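PDB 1X3L: glycerate 2-kinase from Pyrococcus horikoshii, which catalyses the ATP-dependent phosphorylation of D-glycerate to 2-phosphoglycerate, with magnesium as the usual metal cofactor. Local coordinates for residues G15-A20 / S269-A274; K19-Y24 / T421-N426; I39-E44 / F263-N268; A364-G369 / V425-I430. One frame throughout, in Å; residues are numbered along the deposited sequence.

Contact 1. Residues G15-A20 / S269-A274; sequences GEAIKA and SISCEA
Ala-17 and Ser-271 mark the closest approach of two helical segments, with their CA atoms 4.4 Å apart. The axes of 15-20 and 269-274 come within 7.8 Å and run roughly antiparallel, at 140° between their directions. This is a close helix-helix packing, made possible by small residues at the interface. Helix 6-20 and helix 268-281 lie together against strand 427-435, where Ile-428 touches both Ala-17 and Ser-271.

One direct hydrogen bond joins the helices. Ser-271 OG donates to Ala-17 O over 2.8 Å. OG sits beside its own backbone N and anti to the carbonyl carbon (chi1 -76°), which turns it to the neighbouring helix. The hydroxyl meets the carbonyl from a position tilted 25° from its plane. Beside the bond, the CB atoms of Ala-17 and Ser-271 are in contact at 4.0 Å.

Alanines make up much of the apolar part. Ala-20 and Ala-274 both point across it, and their methyl groups meet head-on. The Ala-274 methyl also rests near Glu-16 O. Ile-270 adds its CG2 branch beside Ala-20 O, a looser contact.

Two waters extend the polar links. One donates to both Ala-20 O and Ser-271 OG, so the serine hydroxyl gives one bond and receives another. At the Glu-16 end a second water donates to Glu-16 OE1 at 2.7 Å and to Ala-274 O at 2.6 Å.

Contact 2. Residues K19-Y24 / T421-N426; sequences KAADPY and TGTNVN
Ala-21, near the C-terminal end of helix 6-20, meets Thr-423 and Val-425. Its methyl group points at the loop 421-426. There it touches Val-425 CG2 at 3.8 Å and, almost as closely, Thr-423 CG2. The carbonyl of the same residue makes the polar link. Thr-423 OG1 donates to Ala-21 O over 2.7 Å, from above the carbonyl plane and 40° out of it. The threonine places this hydroxyl opposite its backbone N (chi1 -175°), where it reaches across the gap, while its methyl is left facing the alanine.

Asp-22 comes next and starts the second helix. It is the N-cap of helix 23-30, and its OD2 accepts from Arg-25 N. Its carboxylate is thus engaged by the helix it caps and adds little to this contact.

Pro-23 lies in the first turn of that helix. Its ring carbon CD packs on the loop, 3.3 Å from Gly-422 O and 3.8 Å from Thr-423 CB. Gly-422 has a positive phi (73°), a backbone shape that glycine adopts readily. Pro-23 also packs on helix 60-70, at Glu-62 and Met-63. The Pro-23 side chain is about 8 Å from that of Lys-58, which probably binds substrate, as inferred by similarity.

The contact therefore joins the link between two N-terminal helices to the loop before strand 427-435. One hydroxyl-carbonyl bond ties Thr-423 to Ala-21, and small apolar groups pack around it. Charged groups make no bond across it.

Contact 3. Residues I39-E44 / F263-N268; sequences IVQGKE and FLIASN
Val-40 and Phe-263 meet because their first torsions turn each side chain to the other. Val-40 CG1 stands opposite its backbone N (chi1 -172°). The Phe-263 ring carbon CG lies beside its own N. CG1 then lies over the centre of the ring, 3.5 Å from the Phe-263 centroid and 8° off the normal, a CH-pi contact. Lys-43 CB reaches the ring at its edge, 4.0 Å from Phe-263 CZ.

The first segment is a beta hairpin. A type I' turn from Val-40 to Lys-43 joins strands 37-40 and 43-46. It packs on strand 260-266, an outermost strand of the six-stranded parallel sheet. Neighbouring strand 188-194 also touches Val-40, through Ile-190 and Leu-192.

Gln-41, in the turn, is extended beyond CG and reaches to the strand. Its NE2 donates to Leu-264 O over 3.1 Å, with an N-H...O angle of 144°. The donor sits above the carbonyl plane. The other amide atom, Gln-41 OE1, lies at the Phe-263 ring edge, 3.7 Å from CD1. The amide plane is nearly perpendicular to the ring. A water donates to Gln-41 OE1 at 2.8 Å and accepts from Leu-264 N at 3.0 Å.

Contact 4. Residues A364-G369 / V425-I430; sequences AFDTDG and VNSIVI
Thr-367 and Asn-426 share two hydrogen bonds to one acceptor. Asn-426 O receives Thr-367 OG1 at 2.6 Å, on a lone pair in the carbonyl plane, and Thr-367 N at 2.9 Å from above that plane. The threonine hydroxyl also accepts from Val-425 N, 2.8 Å from Thr-367 OG1. Its chi1 of 58° sets OG1 between the backbone N and carbonyl carbon, close to both partners.

Antiparallel pairing follows. Phe-365 and Ile-428 form a hydrogen-bonded pair, each N donating to the other's O over 3.0 Å. Asp-366 with Ser-427 and Ala-364 with Val-429 are the non-hydrogen-bonded pairs. Asp-366 OD1 accepts from Asp-368 N, an Asx turn. Ser-427 OG bonds to Glu-329 and Asn-344.

On one face, the Phe-365 ring lies alongside Ile-428, with CZ 4.0 Å from Ile-428 CB. Ile-430 CD1 meets the edge of the ring, 4.1 Å from Phe-365 CE2. On the other face Ala-364 CB touches Val-429 CG2.

Strands 359-366 and 427-435 are neighbours inside a mixed sheet. Helices 6-20 and 268-281 pack on the Phe-365 and Ile-428 face, while helix 343-351 packs on the Ala-364 and Val-429 face.

From the N terminus, helix 6-20 enters contact 1, and its end passes into contact 2. Contact 2 closes the longest loop, back to 421-426. Contact 1 closes a shorter loop from the same start, at helix 268-281. Contact 3 is nested within both, joining the hairpin 39-44 to strand 260-266, which leads directly into helix 268-281. Contact 4 opens after contacts 1 and 3 have closed, and ends on the residues shared with contact 2. The parallel sheet is thereby tied to the mixed sheet. Asn-268 bridges them: its ND2 bonds to Val-425 O and Ser-427 O. Contacts 1 and 4 also touch through Ala-17 and Phe-365.

Contact 1. Residues G15-A20 / S269-A274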
loop_
_atom_site.group_PDB
_atom_site.type_symbol
_atom_site.label_atom_id
_atom_site.label_comp_id
_atom_site.label_asym_id
_atom_site.label_seq_id
_atom_site.Cartn_x
_atom_site.Cartn_y
_atom_site.Cartn_z
ATOM N N GLY A 15 15.031 6.410 -6.261
ATOM C CA GLY A 15 15.603 5.714 -5.121
ATOM C C GLY A 15 15.051 6.229 -3.799
ATOM O O GLY A 15 14.807 5.448 -2.873
ATOM N N GLU A 16 14.850 7.541 -3.706
ATOM C CA GLU A 16 14.315 8.147 -2.485
ATOM C C GLU A 16 12.892 7.673 -2.196
ATOM O O GLU A 16 12.542 7.398 -1.051
ATOM C CB GLU A 16 14.325 9.675 -2.590
ATOM C CG GLU A 16 15.692 10.302 -2.405
ATOM C CD GLU A 16 16.258 10.054 -1.016
ATOM O OE1 GLU A 16 15.601 10.439 -0.023
ATOM O OE2 GLU A 16 17.357 9.474 -0.916
ATOM N N ALA A 17 12.076 7.585 -3.239
ATOM C CA ALA A 17 10.693 7.150 -3.080
ATOM C C ALA A 17 10.653 5.715 -2.576
ATOM O O ALA A 17 9.870 5.381 -1.692
ATOM C CB ALA A 17 9.945 7.257 -4.413
ATOM N N ILE A 18 11.502 4.866 -3.144
ATOM C CA ILE A 18 11.537 3.470 -2.747
ATOM C C ILE A 18 12.022 3.308 -1.307
ATOM O O ILE A 18 11.457 2.527 -0.551
ATOM C CB ILE A 18 12.426 2.650 -3.701
ATOM C CG1 ILE A 18 11.826 2.686 -5.107
ATOM C CG2 ILE A 18 12.532 1.210 -3.210
ATOM C CD1 ILE A 18 12.701 2.035 -6.164
ATOM N N LYS A 19 13.054 4.058 -0.927
ATOM C CA LYS A 19 13.587 3.986 0.436
ATOM C C LYS A 19 12.552 4.438 1.466
ATOM O O LYS A 19 12.428 3.843 2.534
ATOM C CB LYS A 19 14.841 4.854 0.575
ATOM C CG LYS A 19 16.032 4.392 -0.253
ATOM C CD LYS A 19 17.196 5.367 -0.115
ATOM C CE LYS A 19 18.328 5.022 -1.067
ATOM N NZ LYS A 19 19.436 6.029 -1.006
ATOM N N ALA A 20 11.810 5.490 1.143
ATOM C CA ALA A 20 10.792 6.009 2.055
ATOM C C ALA A 20 9.638 5.017 2.220
ATOM O O ALA A 20 8.838 5.133 3.151
ATOM C CB ALA A 20 10.264 7.345 1.541
ATOM N N SER A 269 1.872 8.981 -0.744
ATOM C CA SER A 269 2.097 10.373 -0.358
ATOM C C SER A 269 3.439 10.566 0.358
ATOM O O SER A 269 4.170 11.527 0.089
ATOM C CB SER A 269 0.967 10.860 0.553
ATOM O OG SER A 269 1.227 12.181 1.006
ATOM N N ILE A 270 3.761 9.657 1.271
ATOM C CA ILE A 270 5.020 9.752 2.001
ATOM C C ILE A 270 6.197 9.594 1.041
ATOM O O ILE A 270 7.233 10.248 1.201
ATOM C CB ILE A 270 5.076 8.704 3.146
ATOM C CG1 ILE A 270 4.176 9.174 4.299
ATOM C CG2 ILE A 270 6.504 8.519 3.642
ATOM C CD1 ILE A 270 3.981 8.146 5.388
ATOM N N SER A 271 6.035 8.748 0.027
ATOM C CA SER A 271 7.106 8.569 -0.946
ATOM C C SER A 271 7.207 9.797 -1.856
ATOM O O SER A 271 8.305 10.201 -2.239
ATOM C CB SER A 271 6.890 7.294 -1.774
ATOM O OG SER A 271 7.220 6.138 -1.013
ATOM N N CYS A 272 6.068 10.399 -2.190
ATOM C CA CYS A 272 6.070 11.594 -3.036
ATOM C C CYS A 272 6.731 12.759 -2.294
ATOM O O CYS A 272 7.410 13.592 -2.896
ATOM C CB CYS A 272 4.639 11.979 -3.429
ATOM S SG CYS A 272 3.850 10.855 -4.637
ATOM N N GLU A 273 6.532 12.809 -0.980
ATOM C CA GLU A 273 7.114 13.871 -0.175
ATOM C C GLU A 273 8.626 13.667 -0.095
ATOM O O GLU A 273 9.391 14.635 -0.113
ATOM C CB GLU A 273 6.478 13.886 1.220
ATOM C CG GLU A 273 4.979 14.173 1.168
ATOM C CD GLU A 273 4.293 14.071 2.524
ATOM O OE1 GLU A 273 4.801 13.347 3.405
ATOM O OE2 GLU A 273 3.227 14.701 2.699
ATOM N N ALA A 274 9.052 12.409 -0.028
ATOM C CA ALA A 274 10.476 12.098 0.016
ATOM C C ALA A 274 11.122 12.580 -1.281
ATOM O O ALA A 274 12.258 13.055 -1.279
ATOM C CB ALA A 274 10.691 10.594 0.187
HETATM O O HOH W 1 14.153 12.651 0.526
HETATM O O HOH W 2 6.318 5.638 1.883
#

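Contact 2. Residues K19-Y24 / T421-N426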
loop_
_atom_site.group_PDB
_atom_site.type_symbol
_atom_site.label_atom_id
_atom_site.label_comp_id
_atom_site.label_asym_id
_atom_site.label_seq_id
_atom_site.Cartn_x
_atom_site.Cartn_y
_atom_site.Cartn_z
ATOM N N LYS A 19 13.054 4.058 -0.927
ATOM C CA LYS A 19 13.587 3.986 0.436
ATOM C C LYS A 19 12.552 4.438 1.466
ATOM O O LYS A 19 12.428 3.843 2.534
ATOM C CB LYS A 19 14.841 4.854 0.575
ATOM C CG LYS A 19 16.032 4.392 -0.253
ATOM C CD LYS A 19 17.196 5.367 -0.115
ATOM C CE LYS A 19 18.328 5.022 -1.067
ATOM N NZ LYS A 19 19.436 6.029 -1.006
ATOM N N ALA A 20 11.810 5.490 1.143
ATOM C CA ALA A 20 10.792 6.009 2.055
ATOM C C ALA A 20 9.638 5.017 2.220
ATOM O O ALA A 20 8.838 5.133 3.151
ATOM C CB ALA A 20 10.264 7.345 1.541
ATOM N N ALA A 21 9.552 4.048 1.308
ATOM C CA ALA A 21 8.495 3.043 1.365
ATOM C C ALA A 21 8.995 1.704 1.907
ATOM O O ALA A 21 8.212 0.770 2.076
ATOM C CB ALA A 21 7.876 2.848 -0.016
ATOM N N ASP A 22 10.294 1.607 2.174
ATOM C CA ASP A 22 10.861 0.375 2.714
ATOM C C ASP A 22 10.277 0.145 4.104
ATOM O O ASP A 22 10.386 1.010 4.979
ATOM C CB ASP A 22 12.384 0.479 2.812
ATOM C CG ASP A 22 13.008 -0.767 3.407
ATOM O OD1 ASP A 22 12.870 -1.841 2.794
ATOM O OD2 ASP A 22 13.624 -0.679 4.490
ATOM N N PRO A 23 9.656 -1.026 4.333
ATOM C CA PRO A 23 9.058 -1.321 5.641
ATOM C C PRO A 23 10.002 -1.100 6.820
ATOM O O PRO A 23 9.644 -0.436 7.791
ATOM C CB PRO A 23 8.615 -2.772 5.499
ATOM C CG PRO A 23 8.277 -2.870 4.034
ATOM C CD PRO A 23 9.444 -2.145 3.398
ATOM N N TYR A 24 11.208 -1.652 6.731
ATOM C CA TYR A 24 12.189 -1.497 7.797
ATOM C C TYR A 24 12.543 -0.017 8.009
ATOM O O TYR A 24 12.432 0.502 9.121
ATOM C CB TYR A 24 13.455 -2.297 7.468
ATOM C CG TYR A 24 14.508 -2.236 8.545
ATOM C CD1 TYR A 24 14.415 -3.030 9.689
ATOM C CD2 TYR A 24 15.586 -1.356 8.438
ATOM C CE1 TYR A 24 15.365 -2.948 10.703
ATOM C CE2 TYR A 24 16.539 -1.265 9.445
ATOM C CZ TYR A 24 16.421 -2.064 10.574
ATOM O OH TYR A 24 17.355 -1.964 11.576
ATOM N N THR A 421 11.696 -4.866 -4.642
ATOM C CA THR A 421 11.734 -3.648 -3.844
ATOM C C THR A 421 11.371 -3.885 -2.382
ATOM O O THR A 421 11.687 -3.068 -1.517
ATOM C CB THR A 421 10.765 -2.606 -4.405
ATOM O OG1 THR A 421 9.418 -3.066 -4.226
ATOM C CG2 THR A 421 11.035 -2.386 -5.884
ATOM N N GLY A 422 10.694 -4.994 -2.109
ATOM C CA GLY A 422 10.311 -5.296 -0.742
ATOM C C GLY A 422 9.182 -4.437 -0.194
ATOM O O GLY A 422 8.981 -4.373 1.019
ATOM N N THR A 423 8.438 -3.770 -1.072
ATOM C CA THR A 423 7.328 -2.939 -0.615
ATOM C C THR A 423 6.307 -2.664 -1.714
ATOM O O THR A 423 6.423 -3.182 -2.830
ATOM C CB THR A 423 7.838 -1.593 -0.057
ATOM O OG1 THR A 423 6.732 -0.853 0.478
ATOM C CG2 THR A 423 8.528 -0.781 -1.152
ATOM N N ASN A 424 5.301 -1.858 -1.390
ATOM C CA ASN A 424 4.267 -1.510 -2.352
ATOM C C ASN A 424 3.376 -0.366 -1.892
ATOM O O ASN A 424 2.522 -0.536 -1.020
ATOM C CB ASN A 424 3.398 -2.735 -2.674
ATOM C CG ASN A 424 2.248 -2.408 -3.618
ATOM O OD1 ASN A 424 2.305 -1.442 -4.378
ATOM N ND2 ASN A 424 1.203 -3.227 -3.581
ATOM N N VAL A 425 3.596 0.809 -2.474
ATOM C CA VAL A 425 2.781 1.973 -2.164
ATOM C C VAL A 425 2.287 2.534 -3.491
ATOM O O VAL A 425 2.080 3.735 -3.642
ATOM C CB VAL A 425 3.568 3.050 -1.376
ATOM C CG1 VAL A 425 3.938 2.499 0.001
ATOM C CG2 VAL A 425 4.808 3.468 -2.137
ATOM N N ASN A 426 2.111 1.627 -4.448
ATOM C CA ASN A 426 1.618 1.891 -5.804
ATOM C C ASN A 426 2.611 2.699 -6.661
ATOM O O ASN A 426 3.821 2.639 -6.480
ATOM C CB ASN A 426 0.293 2.648 -5.691
ATOM C CG ASN A 426 -0.777 1.713 -5.192
ATOM O OD1 ASN A 426 -0.892 0.569 -5.623
ATOM N ND2 ASN A 426 -1.583 2.225 -4.246
#

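Contact 3. Residues I39-E44 / F263-N268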
loop_
_atom_site.group_PDB
_atom_site.type_symbol
_atom_site.label_atom_id
_atom_site.label_comp_id
_atom_site.label_asym_id
_atom_site.label_seq_id
_atom_site.Cartn_x
_atom_site.Cartn_y
_atom_site.Cartn_z
ATOM N N ILE A 39 8.890 8.262 20.421
ATOM C CA ILE A 39 8.277 9.340 19.653
ATOM C C ILE A 39 7.909 8.890 18.241
ATOM O O ILE A 39 8.778 8.654 17.397
ATOM C CB ILE A 39 9.216 10.564 19.585
ATOM C CG1 ILE A 39 9.703 10.913 20.997
ATOM C CG2 ILE A 39 8.478 11.759 18.992
ATOM C CD1 ILE A 39 10.691 12.064 21.049
ATOM N N VAL A 40 6.605 8.781 17.997
ATOM C CA VAL A 40 6.086 8.340 16.710
ATOM C C VAL A 40 5.510 9.505 15.916
ATOM O O VAL A 40 4.462 10.057 16.265
ATOM C CB VAL A 40 4.995 7.270 16.904
ATOM C CG1 VAL A 40 4.597 6.679 15.563
ATOM C CG2 VAL A 40 5.501 6.189 17.833
ATOM N N GLN A 41 6.200 9.867 14.840
ATOM C CA GLN A 41 5.785 10.981 13.996
ATOM C C GLN A 41 5.443 12.190 14.870
ATOM O O GLN A 41 4.441 12.867 14.650
ATOM C CB GLN A 41 4.573 10.586 13.132
ATOM C CG GLN A 41 4.819 9.366 12.238
ATOM C CD GLN A 41 3.749 9.173 11.172
ATOM O OE1 GLN A 41 2.557 9.319 11.434
ATOM N NE2 GLN A 41 4.176 8.830 9.960
ATOM N N GLY A 42 6.277 12.446 15.874
ATOM C CA GLY A 42 6.047 13.582 16.752
ATOM C C GLY A 42 5.306 13.297 18.047
ATOM O O GLY A 42 5.531 13.978 19.048
ATOM N N LYS A 43 4.418 12.306 18.036
ATOM C CA LYS A 43 3.641 11.947 19.222
ATOM C C LYS A 43 4.538 11.208 20.211
ATOM O O LYS A 43 5.096 10.156 19.892
ATOM C CB LYS A 43 2.458 11.059 18.823
ATOM C CG LYS A 43 1.417 10.834 19.915
ATOM C CD LYS A 43 0.592 12.090 20.178
ATOM C CE LYS A 43 -0.548 11.816 21.157
ATOM N NZ LYS A 43 -0.064 11.363 22.494
ATOM N N GLU A 44 4.669 11.756 21.415
ATOM C CA GLU A 44 5.523 11.159 22.437
ATOM C C GLU A 44 4.783 10.220 23.386
ATOM O O GLU A 44 3.677 10.514 23.834
ATOM C CB GLU A 44 6.208 12.266 23.245
ATOM C CG GLU A 44 7.370 11.782 24.100
ATOM C CD GLU A 44 8.015 12.899 24.904
ATOM O OE1 GLU A 44 8.347 13.948 24.308
ATOM O OE2 GLU A 44 8.197 12.724 26.130
ATOM N N PHE A 263 -0.994 5.169 13.071
ATOM C CA PHE A 263 -0.024 5.955 12.320
ATOM C C PHE A 263 0.208 5.306 10.958
ATOM O O PHE A 263 0.460 4.103 10.867
ATOM C CB PHE A 263 1.320 6.009 13.060
ATOM C CG PHE A 263 1.241 6.614 14.436
ATOM C CD1 PHE A 263 1.342 7.994 14.612
ATOM C CD2 PHE A 263 1.067 5.804 15.556
ATOM C CE1 PHE A 263 1.274 8.558 15.889
ATOM C CE2 PHE A 263 0.998 6.354 16.837
ATOM C CZ PHE A 263 1.103 7.734 17.004
ATOM N N LEU A 264 0.110 6.100 9.900
ATOM C CA LEU A 264 0.362 5.606 8.556
ATOM C C LEU A 264 1.824 6.005 8.343
ATOM O O LEU A 264 2.141 7.196 8.290
ATOM C CB LEU A 264 -0.564 6.311 7.552
ATOM C CG LEU A 264 -0.466 5.906 6.074
ATOM C CD1 LEU A 264 -0.676 4.405 5.916
ATOM C CD2 LEU A 264 -1.508 6.685 5.268
ATOM N N ILE A 265 2.714 5.020 8.240
ATOM C CA ILE A 265 4.140 5.319 8.102
ATOM C C ILE A 265 4.784 5.090 6.737
ATOM O O ILE A 265 5.962 5.387 6.540
ATOM C CB ILE A 265 4.952 4.550 9.162
ATOM C CG1 ILE A 265 4.927 3.048 8.855
ATOM C CG2 ILE A 265 4.357 4.811 10.545
ATOM C CD1 ILE A 265 5.923 2.241 9.659
ATOM N N ALA A 266 4.025 4.547 5.796
ATOM C CA ALA A 266 4.544 4.328 4.449
ATOM C C ALA A 266 3.329 4.396 3.553
ATOM O O ALA A 266 2.319 3.741 3.819
ATOM C CB ALA A 266 5.228 2.960 4.340
ATOM N N SER A 267 3.421 5.204 2.505
ATOM C CA SER A 267 2.304 5.386 1.586
ATOM C C SER A 267 2.812 6.109 0.353
ATOM O O SER A 267 3.942 6.585 0.324
ATOM C CB SER A 267 1.226 6.249 2.237
ATOM O OG SER A 267 1.712 7.571 2.437
ATOM N N ASN A 268 1.965 6.201 -0.660
ATOM C CA ASN A 268 2.348 6.877 -1.883
ATOM C C ASN A 268 2.697 8.336 -1.566
ATOM O O ASN A 268 3.703 8.857 -2.043
ATOM C CB ASN A 268 1.205 6.788 -2.894
ATOM C CG ASN A 268 1.614 7.255 -4.265
ATOM O OD1 ASN A 268 1.688 8.451 -4.523
ATOM N ND2 ASN A 268 1.902 6.308 -5.152
HETATM O O HOH W 3 -0.035 8.991 10.482
#

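Contact 4. Residues A364-G369 / V425-I430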
loop_
_atom_site.group_PDB
_atom_site.type_symbol
_atom_site.label_atom_id
_atom_site.label_comp_id
_atom_site.label_asym_id
_atom_site.label_seq_id
_atom_site.Cartn_x
_atom_site.Cartn_y
_atom_site.Cartn_z
ATOM N N ALA A 364 8.123 6.982 -14.829
ATOM C CA ALA A 364 6.911 6.461 -14.193
ATOM C C ALA A 364 7.240 5.044 -13.738
ATOM O O ALA A 364 7.713 4.235 -14.530
ATOM C CB ALA A 364 5.758 6.439 -15.194
ATOM N N PHE A 365 6.988 4.741 -12.471
ATOM C CA PHE A 365 7.314 3.420 -11.960
ATOM C C PHE A 365 6.383 2.943 -10.860
ATOM O O PHE A 365 5.802 3.740 -10.133
ATOM C CB PHE A 365 8.755 3.424 -11.435
ATOM C CG PHE A 365 8.974 4.360 -10.277
ATOM C CD1 PHE A 365 9.065 3.871 -8.975
ATOM C CD2 PHE A 365 9.072 5.731 -10.482
ATOM C CE1 PHE A 365 9.251 4.738 -7.894
ATOM C CE2 PHE A 365 9.256 6.606 -9.410
ATOM C CZ PHE A 365 9.345 6.107 -8.115
ATOM N N ASP A 366 6.260 1.626 -10.745
ATOM C CA ASP A 366 5.431 1.009 -9.719
ATOM C C ASP A 366 6.392 0.641 -8.586
ATOM O O ASP A 366 7.380 -0.064 -8.816
ATOM C CB ASP A 366 4.773 -0.258 -10.269
ATOM C CG ASP A 366 3.552 -0.673 -9.475
ATOM O OD1 ASP A 366 3.627 -0.709 -8.229
ATOM O OD2 ASP A 366 2.515 -0.974 -10.106
ATOM N N THR A 367 6.114 1.113 -7.375
ATOM C CA THR A 367 6.994 0.831 -6.248
ATOM C C THR A 367 7.067 -0.639 -5.847
ATOM O O THR A 367 7.913 -1.004 -5.034
ATOM C CB THR A 367 6.614 1.661 -4.998
ATOM O OG1 THR A 367 5.254 1.394 -4.638
ATOM C CG2 THR A 367 6.789 3.160 -5.283
ATOM N N ASP A 368 6.201 -1.490 -6.397
ATOM C CA ASP A 368 6.284 -2.901 -6.030
ATOM C C ASP A 368 7.285 -3.645 -6.905
ATOM O O ASP A 368 7.475 -4.848 -6.750
ATOM C CB ASP A 368 4.911 -3.599 -6.062
ATOM C CG ASP A 368 4.342 -3.749 -7.457
ATOM O OD1 ASP A 368 5.100 -3.688 -8.447
ATOM O OD2 ASP A 368 3.115 -3.954 -7.560
ATOM N N GLY A 369 7.918 -2.929 -7.832
ATOM C CA GLY A 369 8.926 -3.553 -8.673
ATOM C C GLY A 369 8.521 -4.120 -10.017
ATOM O O GLY A 369 9.390 -4.419 -10.841
ATOM N N VAL A 425 3.596 0.809 -2.474
ATOM C CA VAL A 425 2.781 1.973 -2.164
ATOM C C VAL A 425 2.287 2.534 -3.491
ATOM O O VAL A 425 2.080 3.735 -3.642
ATOM C CB VAL A 425 3.568 3.050 -1.376
ATOM C CG1 VAL A 425 3.938 2.499 0.001
ATOM C CG2 VAL A 425 4.808 3.468 -2.137
ATOM N N ASN A 426 2.111 1.627 -4.448
ATOM C CA ASN A 426 1.618 1.891 -5.804
ATOM C C ASN A 426 2.611 2.699 -6.661
ATOM O O ASN A 426 3.821 2.639 -6.480
ATOM C CB ASN A 426 0.293 2.648 -5.691
ATOM C CG ASN A 426 -0.777 1.713 -5.192
ATOM O OD1 ASN A 426 -0.892 0.569 -5.623
ATOM N ND2 ASN A 426 -1.583 2.225 -4.246
ATOM N N SER A 427 2.105 3.448 -7.636
ATOM C CA SER A 427 2.986 4.124 -8.585
ATOM C C SER A 427 3.188 5.622 -8.469
ATOM O O SER A 427 2.354 6.345 -7.924
ATOM C CB SER A 427 2.527 3.807 -10.009
ATOM O OG SER A 427 2.540 2.410 -10.241
ATOM N N ILE A 428 4.309 6.076 -9.025
ATOM C CA ILE A 428 4.659 7.486 -9.022
ATOM C C ILE A 428 5.260 7.899 -10.354
ATOM O O ILE A 428 6.034 7.147 -10.961
ATOM C CB ILE A 428 5.695 7.815 -7.933
ATOM C CG1 ILE A 428 5.154 7.426 -6.559
ATOM C CG2 ILE A 428 6.053 9.302 -7.991
ATOM C CD1 ILE A 428 6.179 7.531 -5.435
ATOM N N VAL A 429 4.887 9.092 -10.806
ATOM C CA VAL A 429 5.415 9.645 -12.034
ATOM C C VAL A 429 6.184 10.894 -11.637
ATOM O O VAL A 429 5.647 11.771 -10.962
ATOM C CB VAL A 429 4.308 10.080 -13.019
ATOM C CG1 VAL A 429 4.948 10.607 -14.293
ATOM C CG2 VAL A 429 3.379 8.905 -13.341
ATOM N N ILE A 430 7.445 10.970 -12.031
ATOM C CA ILE A 430 8.234 12.147 -11.712
ATOM C C ILE A 430 8.533 12.868 -13.020
ATOM O O ILE A 430 9.071 12.265 -13.948
ATOM C CB ILE A 430 9.566 11.768 -11.038
ATOM C CG1 ILE A 430 9.304 10.960 -9.762
ATOM C CG2 ILE A 430 10.355 13.032 -10.707
ATOM C CD1 ILE A 430 10.593 10.487 -9.056
#